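Local atomic coordinates of N-acetylglucosamine 2-epimerase (Xylella fastidiosa, PDB entry 3GT5), a protein that is probably a sugar isomerase of the N-acylglucosamine 2-epimerase family, expected to interconvert related sugars, although its own substrate is not established. Residues D108-Y113 / A162-T167; H147-E152 / L195-V200. All coordinates share one frame; numbering follows the deposited sequence.

Contact 1: D108-Y113 / A162-T167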
# COMPACT_ATOMS: atom_id res chain seq x y z
N ASP A 108 19.97 3.64 -7.78
CA ASP A 108 19.63 5.05 -7.60
C ASP A 108 18.50 5.50 -8.53
O ASP A 108 18.27 6.69 -8.67
CB ASP A 108 20.87 5.95 -7.83
CG ASP A 108 21.38 5.89 -9.27
OD1 ASP A 108 20.80 5.19 -10.14
OD2 ASP A 108 22.38 6.59 -9.56
N THR A 109 17.81 4.54 -9.14
CA THR A 109 16.63 4.84 -9.99
C THR A 109 15.59 5.58 -9.19
O THR A 109 15.28 5.20 -8.06
CB THR A 109 16.00 3.58 -10.54
OG1 THR A 109 16.98 2.84 -11.26
CG2 THR A 109 14.81 3.92 -11.48
N ASN A 110 15.06 6.65 -9.79
CA ASN A 110 14.03 7.49 -9.18
C ASN A 110 12.62 7.01 -9.52
O ASN A 110 12.12 7.24 -10.59
CB ASN A 110 14.23 8.96 -9.60
CG ASN A 110 15.41 9.60 -8.89
OD1 ASN A 110 15.47 9.57 -7.67
ND2 ASN A 110 16.34 10.21 -9.65
N HIS A 111 12.03 6.26 -8.60
CA HIS A 111 10.73 5.66 -8.80
C HIS A 111 9.65 6.50 -8.19
O HIS A 111 9.70 6.81 -7.02
CB HIS A 111 10.72 4.27 -8.15
CG HIS A 111 11.37 3.23 -8.98
ND1 HIS A 111 10.79 2.71 -10.12
CD2 HIS A 111 12.57 2.61 -8.84
CE1 HIS A 111 11.60 1.80 -10.64
NE2 HIS A 111 12.68 1.72 -9.88
N CYS A 112 8.64 6.85 -8.97
CA CYS A 112 7.47 7.53 -8.43
C CYS A 112 6.83 6.72 -7.30
O CYS A 112 6.33 7.30 -6.34
CB CYS A 112 6.45 7.73 -9.54
SG CYS A 112 5.19 8.90 -8.98
N TYR A 113 6.84 5.39 -7.44
CA TYR A 113 6.32 4.51 -6.39
C TYR A 113 7.01 4.81 -5.05
O TYR A 113 6.35 4.91 -4.00
CB TYR A 113 6.53 3.06 -6.84
CG TYR A 113 5.86 2.02 -5.98
CD1 TYR A 113 4.71 1.35 -6.41
CD2 TYR A 113 6.40 1.70 -4.71
CE1 TYR A 113 4.11 0.40 -5.63
CE2 TYR A 113 5.81 0.77 -3.94
CZ TYR A 113 4.67 0.12 -4.39
OH TYR A 113 4.05 -0.84 -3.62
N ALA A 162 18.93 8.77 -12.54
CA ALA A 162 19.46 9.77 -11.58
C ALA A 162 19.63 11.22 -12.13
O ALA A 162 19.66 12.17 -11.37
CB ALA A 162 20.76 9.25 -10.94
N GLN A 163 19.67 11.37 -13.46
CA GLN A 163 19.59 12.69 -14.11
C GLN A 163 18.18 13.08 -14.63
O GLN A 163 18.02 14.02 -15.40
CB GLN A 163 20.58 12.74 -15.26
CG GLN A 163 22.00 12.92 -14.84
CD GLN A 163 22.89 13.33 -16.02
OE1 GLN A 163 22.96 12.62 -17.03
NE2 GLN A 163 23.55 14.49 -15.90
N TRP A 164 17.14 12.35 -14.17
CA TRP A 164 15.74 12.64 -14.45
C TRP A 164 15.31 12.36 -15.88
O TRP A 164 14.39 12.99 -16.39
CB TRP A 164 15.36 14.06 -14.01
CG TRP A 164 15.74 14.35 -12.61
CD1 TRP A 164 16.68 15.23 -12.18
CD2 TRP A 164 15.16 13.78 -11.42
NE1 TRP A 164 16.75 15.22 -10.81
CE2 TRP A 164 15.81 14.36 -10.32
CE3 TRP A 164 14.14 12.86 -11.20
CZ2 TRP A 164 15.49 14.03 -9.00
CZ3 TRP A 164 13.82 12.54 -9.89
CH2 TRP A 164 14.50 13.11 -8.81
N ASN A 165 15.94 11.38 -16.50
CA ASN A 165 15.54 10.94 -17.83
C ASN A 165 14.52 9.86 -17.65
O ASN A 165 14.85 8.80 -17.12
CB ASN A 165 16.71 10.38 -18.62
CG ASN A 165 17.73 11.45 -18.97
OD1 ASN A 165 17.42 12.43 -19.65
ND2 ASN A 165 18.93 11.26 -18.50
N PHE A 166 13.31 10.11 -18.10
CA PHE A 166 12.19 9.19 -17.88
C PHE A 166 12.13 8.11 -18.91
O PHE A 166 12.54 8.29 -20.06
CB PHE A 166 10.87 9.92 -17.79
CG PHE A 166 10.66 10.56 -16.45
CD1 PHE A 166 11.19 11.79 -16.17
CD2 PHE A 166 9.97 9.89 -15.46
CE1 PHE A 166 11.04 12.35 -14.91
CE2 PHE A 166 9.82 10.44 -14.21
CZ PHE A 166 10.36 11.68 -13.94
N THR A 167 11.65 6.93 -18.49
CA THR A 167 11.21 5.90 -19.44
C THR A 167 9.81 6.21 -19.99
O THR A 167 9.09 7.08 -19.49
CB THR A 167 11.22 4.49 -18.81
OG1 THR A 167 10.10 4.38 -17.91
CG2 THR A 167 12.54 4.24 -18.05
O HOH W 1 20.08 6.21 -12.48
O HOH W 2 18.69 11.72 -8.81

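Contact 2: H147-E152 / L195-V200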
# COMPACT_ATOMS: atom_id res chain seq x y z
N HIS A 147 9.38 17.18 -11.81
CA HIS A 147 9.83 16.07 -12.66
C HIS A 147 8.78 15.06 -13.09
O HIS A 147 8.84 14.54 -14.21
CB HIS A 147 10.96 15.30 -11.98
CG HIS A 147 12.15 16.13 -11.65
ND1 HIS A 147 12.96 16.70 -12.62
CD2 HIS A 147 12.73 16.42 -10.46
CE1 HIS A 147 13.98 17.31 -12.03
NE2 HIS A 147 13.85 17.17 -10.72
N PHE A 148 7.87 14.71 -12.18
CA PHE A 148 6.99 13.58 -12.41
C PHE A 148 5.59 13.91 -12.93
O PHE A 148 4.98 13.14 -13.63
CB PHE A 148 6.85 12.77 -11.11
CG PHE A 148 8.07 12.04 -10.73
CD1 PHE A 148 8.22 10.69 -11.07
CD2 PHE A 148 9.07 12.66 -10.01
CE1 PHE A 148 9.34 10.00 -10.73
CE2 PHE A 148 10.24 11.95 -9.66
CZ PHE A 148 10.36 10.63 -10.02
N TRP A 149 5.03 15.04 -12.52
CA TRP A 149 3.66 15.37 -12.85
C TRP A 149 3.49 15.66 -14.34
O TRP A 149 4.29 16.39 -14.94
CB TRP A 149 3.23 16.57 -12.04
CG TRP A 149 1.84 16.99 -12.26
CD1 TRP A 149 1.44 18.24 -12.63
CD2 TRP A 149 0.62 16.24 -12.04
NE1 TRP A 149 0.08 18.31 -12.70
CE2 TRP A 149 -0.45 17.09 -12.35
CE3 TRP A 149 0.34 14.92 -11.64
CZ2 TRP A 149 -1.79 16.69 -12.25
CZ3 TRP A 149 -0.99 14.52 -11.54
CH2 TRP A 149 -2.04 15.41 -11.83
N ASP A 150 2.46 15.09 -14.94
CA ASP A 150 2.13 15.39 -16.35
C ASP A 150 0.72 15.97 -16.39
O ASP A 150 -0.30 15.23 -16.50
CB ASP A 150 2.25 14.08 -17.14
CG ASP A 150 2.25 14.27 -18.66
OD1 ASP A 150 2.00 15.37 -19.19
OD2 ASP A 150 2.48 13.21 -19.28
N ALA A 151 0.62 17.30 -16.33
CA ALA A 151 -0.70 17.96 -16.25
C ALA A 151 -1.69 17.58 -17.37
O ALA A 151 -2.89 17.49 -17.14
CB ALA A 151 -0.49 19.48 -16.23
N GLU A 152 -1.17 17.31 -18.56
CA GLU A 152 -1.98 17.01 -19.74
C GLU A 152 -2.82 15.74 -19.51
O GLU A 152 -3.96 15.62 -19.99
CB GLU A 152 -1.03 16.88 -20.95
CG GLU A 152 -1.51 16.05 -22.10
CD GLU A 152 -0.65 16.22 -23.36
OE1 GLU A 152 0.60 16.13 -23.30
OE2 GLU A 152 -1.24 16.40 -24.44
N LEU A 195 -5.64 17.08 -1.12
CA LEU A 195 -6.92 16.39 -1.30
C LEU A 195 -7.40 16.45 -2.76
O LEU A 195 -7.90 15.45 -3.32
CB LEU A 195 -7.97 17.01 -0.38
CG LEU A 195 -9.36 16.42 -0.45
CD1 LEU A 195 -9.35 14.86 -0.16
CD2 LEU A 195 -10.36 17.24 0.50
N GLU A 196 -7.20 17.62 -3.37
CA GLU A 196 -7.64 17.82 -4.74
C GLU A 196 -6.78 17.00 -5.73
O GLU A 196 -7.31 16.45 -6.71
CB GLU A 196 -7.66 19.29 -5.10
CG GLU A 196 -8.72 20.05 -4.24
CD GLU A 196 -10.19 19.89 -4.60
OE1 GLU A 196 -10.56 19.25 -5.62
OE2 GLU A 196 -11.02 20.46 -3.83
N ARG A 197 -5.51 16.88 -5.45
CA ARG A 197 -4.64 16.05 -6.30
C ARG A 197 -5.03 14.60 -6.15
O ARG A 197 -5.04 13.83 -7.13
CB ARG A 197 -3.19 16.29 -5.97
CG ARG A 197 -2.20 15.49 -6.78
CD ARG A 197 -2.32 15.71 -8.26
NE ARG A 197 -2.22 17.11 -8.66
CZ ARG A 197 -1.10 17.77 -8.94
NH1 ARG A 197 0.11 17.21 -8.82
NH2 ARG A 197 -1.19 19.04 -9.34
N ALA A 198 -5.34 14.19 -4.92
CA ALA A 198 -5.84 12.80 -4.74
C ALA A 198 -7.07 12.52 -5.55
O ALA A 198 -7.21 11.44 -6.17
CB ALA A 198 -6.12 12.51 -3.22
N LEU A 199 -8.00 13.47 -5.59
CA LEU A 199 -9.22 13.30 -6.35
C LEU A 199 -8.98 13.21 -7.83
O LEU A 199 -9.66 12.41 -8.50
CB LEU A 199 -10.24 14.43 -6.05
CG LEU A 199 -11.61 14.24 -6.74
CD1 LEU A 199 -12.36 13.01 -6.25
CD2 LEU A 199 -12.47 15.57 -6.62
N VAL A 200 -8.11 14.08 -8.36
CA VAL A 200 -7.73 14.06 -9.80
C VAL A 200 -7.18 12.66 -10.18
O VAL A 200 -7.63 12.05 -11.17
CB VAL A 200 -6.71 15.14 -10.18
CG1 VAL A 200 -6.19 14.93 -11.66
CG2 VAL A 200 -7.28 16.57 -10.02

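Contact 1: D108-Y113 / A162-T167
Asn110 lays its side-chain amide over one face of the Trp164 indole, and the path from CB outward shows how. With chi1 at -74°, CG stands beside the backbone N and the side chain runs towards the ring. Asn110 CB already touches the indole, 3.6 Å from Trp164 CZ3. Next, Asn110 CG lies almost equally near CZ3 and CH2. At the tip the two branches part: OD1 projects past the rim on the CH2 side, whereas Asn110 ND2 lies over the face and makes the closest approach, 3.4 Å to Trp164 CZ3. The amide is nearly parallel to the ring, with planes 12° apart. The same nitrogen is a donor twice over, to Asp161 O and to a water 2.9 Å from Asn110 ND2; that water donates in turn to Ala162 O, and these bonds fix the flip of the amide. A second water joins Asp108 OD1 to Ala162 N, while Asp108 OD2 packs 3.4 Å from Ala162 CB. Inner strands 104-111 and 155-160 are antiparallel neighbours, backbone-bonded at Asn110 and Ala160, so the contact tethers the loop leaving one to the end of the other, within the (alpha/alpha)6 barrel expected of this six-hairpin family.

Contact 2: H147-E152 / L195-V200
Trp149 and Arg197 meet flat against each other, the indole reaching out from strand 149-150 and the guanidinium from helix 192-211. Their planes differ by 4°, and the group centres are 3.6 Å apart, which establishes a parallel stack. Arg197 CZ sits 16° off the normal of the six-membered ring, so the geometry is also that of a face-on cation-pi pair. Within this tight part, Arg197 NH1 lies 3.4 Å from Trp149 CD2, and Arg197 NH2 spreads towards the pyrrole side, 3.7 Å from Trp149 NE1. The aliphatic chain joins in: bends at chi2 and chi3 fold it so that Arg197 CD comes 3.6 Å from Trp149 CH2 and makes a CH-pi contact with the six-membered ring. The looser part is at the ring's outer edge, where Val200 CG1 approaches near the ring plane and stops 4.2 Å from Trp149 CH2. All three residues remain partly exposed, and the contact as a whole belongs to the protein surface. Polar partners hold the stacked arginine from outside the two segments: NH1 forms a salt bridge with Glu145 and a hydrogen bond with Tyr156 OH. The guanidinium therefore gives a face to the indole while NH1 serves these partners, and the Glu145 carboxylate probably offsets the positive charge and helps to fix the guanidinium's orientation over the indole.

The centres of contacts 1 and 2 lie about 18 Å apart, and both reach the same antiparallel sheet, in which strand 155-160 runs between 104-111 and the outermost strand 149-150. Along the chain the segments alternate: 108-113, 147-152, 162-167, 195-200. The two contacts also touch directly: Trp164 stacks on His147, and Phe166 meets Phe148 edge-to-face, with Phe166 CE2 3.5 Å from Phe148 CD1. Contact 1 closes the loop after 155-160 onto the sheet at 104-111, whereas contact 2 carries the link to the helices, joining the sheet's far edge to helix 192-211. All four segments fall in the one epimerase family region.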